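Local coordinates for tellurite resistance protein of COG3793 (Nostoc punctiforme, PDB 2OU3), which is of uncertain function but belongs to the TerB family linked to tellurite resistance, and binds zinc ions and an indole aldehyde in the crystal, at residues 29-34 and 88-93. Residues are numbered along the deposited sequence; the frame is centred on the assembly and turned at random. Where two conformers were deposited one is given.
Sequences SSIYMK and PQVSMA. With I3A (1H-indole-3-carbaldehyde), chain E.
V90 reaches from the loop between helices 80-84 and 94-106 to the flank of helix 26-41, and its two methyl groups settle against I31 and Y32. V90 CG1 lies anti to its own backbone N (chi1 -179°), a rotamer that turns both branches to the helix: V90 CG2 meets I31 CG2 at 3.8 Å, while V90 CG1 approaches the CA of Y32. V90 CG2 also sits 3.8 Å from the backbone N of Y32, making this a close fit of aliphatic carbon against helix backbone.

Y32 shows how such an apolar seam can become one wall of a pocket. Its ring carries 1H-indole-3-carbaldehyde almost parallel over one face, with ligand C2 3.5 Å above the plane and over the ring centre. A93, at the N-cap position of helix 94-106, brings its CB to the edge of the Y32 ring, 4.4 Å from Y32 CD1, and comes obliquely, from the Y32 side of the indole plane, to within 3.6 Å of ligand C7. The phenol OH is anchored farther on by D96 and S100. One turn back along helix 26-41, S29 OG donates a 2.8 Å hydrogen bond to the ligand's aldehyde O. The chemistry thus divides the work: apolar carbons join helix to loop and line the indole's bed, whereas hydrogen bonds to S29 and D96 probably set its orientation.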
# COMPACT_ATOMS: atom_id res chain seq x y z
N SER A 29 -11.91 12.39 0.14
CA SER A 29 -10.47 12.23 -0.06
C SER A 29 -9.80 13.59 -0.04
O SER A 29 -8.74 13.76 0.58
CB SER A 29 -10.16 11.48 -1.37
OG SER A 29 -10.56 10.10 -1.31
N SER A 30 -10.41 14.55 -0.72
CA SER A 30 -9.90 15.92 -0.77
C SER A 30 -9.79 16.58 0.62
O SER A 30 -8.73 17.07 1.00
CB SER A 30 -10.82 16.78 -1.67
OG SER A 30 -10.37 18.12 -1.76
N ILE A 31 -10.89 16.55 1.36
CA ILE A 31 -10.95 17.12 2.71
C ILE A 31 -9.94 16.42 3.64
O ILE A 31 -9.18 17.08 4.37
CB ILE A 31 -12.39 17.09 3.28
CG1 ILE A 31 -13.32 18.00 2.47
CG2 ILE A 31 -12.42 17.55 4.73
CD1 ILE A 31 -14.80 17.71 2.68
N TYR A 32 -9.89 15.09 3.57
CA TYR A 32 -8.94 14.31 4.35
C TYR A 32 -7.50 14.75 4.07
O TYR A 32 -6.73 15.03 5.01
CB TYR A 32 -9.10 12.84 4.05
CG TYR A 32 -8.04 11.93 4.68
CD1 TYR A 32 -8.16 11.49 5.98
CD2 TYR A 32 -6.93 11.52 3.95
CE1 TYR A 32 -7.20 10.66 6.55
CE2 TYR A 32 -5.97 10.70 4.50
CZ TYR A 32 -6.11 10.25 5.79
OH TYR A 32 -5.15 9.42 6.32
N MSE A 33 -7.14 14.84 2.79
CA MSE A 33 -5.78 15.23 2.40
C MSE A 33 -5.46 16.66 2.77
O MSE A 33 -4.35 16.96 3.16
CB MSE A 33 -5.52 15.03 0.91
CG MSE A 33 -5.26 13.61 0.54
SE MSE A 33 -3.79 12.81 1.54
CE MSE A 33 -2.61 14.22 1.49
N LYS A 34 -6.45 17.56 2.64
CA LYS A 34 -6.26 18.93 3.10
C LYS A 34 -5.97 18.96 4.59
O LYS A 34 -5.15 19.73 5.05
CB LYS A 34 -7.48 19.83 2.76
CG LYS A 34 -7.52 20.17 1.26
CD LYS A 34 -8.80 20.83 0.78
CE LYS A 34 -8.68 21.25 -0.69
NZ LYS A 34 -9.88 21.97 -1.21
N PRO A 88 -18.55 14.82 7.90
CA PRO A 88 -18.72 13.94 9.07
C PRO A 88 -17.78 12.75 9.11
O PRO A 88 -17.49 12.25 10.21
CB PRO A 88 -20.15 13.42 8.92
CG PRO A 88 -20.84 14.45 8.04
CD PRO A 88 -19.76 14.87 7.07
N GLN A 89 -17.33 12.29 7.95
CA GLN A 89 -16.40 11.16 7.84
C GLN A 89 -15.00 11.59 8.21
O GLN A 89 -14.34 10.95 9.01
CB GLN A 89 -16.38 10.58 6.41
CG GLN A 89 -17.69 9.86 5.99
CD GLN A 89 -18.85 10.82 5.77
OE1 GLN A 89 -18.79 11.72 4.90
NE2 GLN A 89 -19.93 10.62 6.53
N VAL A 90 -14.55 12.72 7.68
CA VAL A 90 -13.23 13.21 8.07
C VAL A 90 -13.19 13.57 9.58
O VAL A 90 -12.17 13.47 10.25
CB VAL A 90 -12.74 14.37 7.16
CG1 VAL A 90 -11.32 14.86 7.58
CG2 VAL A 90 -12.73 13.89 5.72
N SER A 91 -14.34 13.96 10.12
CA SER A 91 -14.45 14.31 11.51
C SER A 91 -14.41 13.07 12.44
O SER A 91 -14.53 13.22 13.62
CB SER A 91 -15.71 15.15 11.74
OG SER A 91 -15.58 16.46 11.20
N MSE A 92 -14.24 11.86 11.88
CA MSE A 92 -13.98 10.64 12.64
C MSE A 92 -12.52 10.17 12.49
O MSE A 92 -12.11 9.16 13.09
CB MSE A 92 -14.90 9.51 12.14
CG MSE A 92 -16.33 9.85 12.24
SE MSE A 92 -17.52 8.55 11.41
CE MSE A 92 -16.81 7.34 12.19
N ALA A 93 -11.74 10.91 11.70
CA ALA A 93 -10.50 10.43 11.13
C ALA A 93 -9.27 11.03 11.81
O ALA A 93 -8.18 11.01 11.25
CB ALA A 93 -10.48 10.78 9.62
O I3A E . -10.01 9.23 1.30
C3' I3A E . -9.13 8.68 1.97
C3 I3A E . -9.34 8.58 3.43
C2 I3A E . -8.48 7.94 4.29
N I3A E . -9.02 8.03 5.55
C8 I3A E . -10.19 8.70 5.55
C9 I3A E . -10.49 9.10 4.17
C4 I3A E . -11.68 9.79 3.86
C5 I3A E . -12.54 10.11 4.89
C6 I3A E . -12.27 9.73 6.22
C7 I3A E . -11.11 9.03 6.52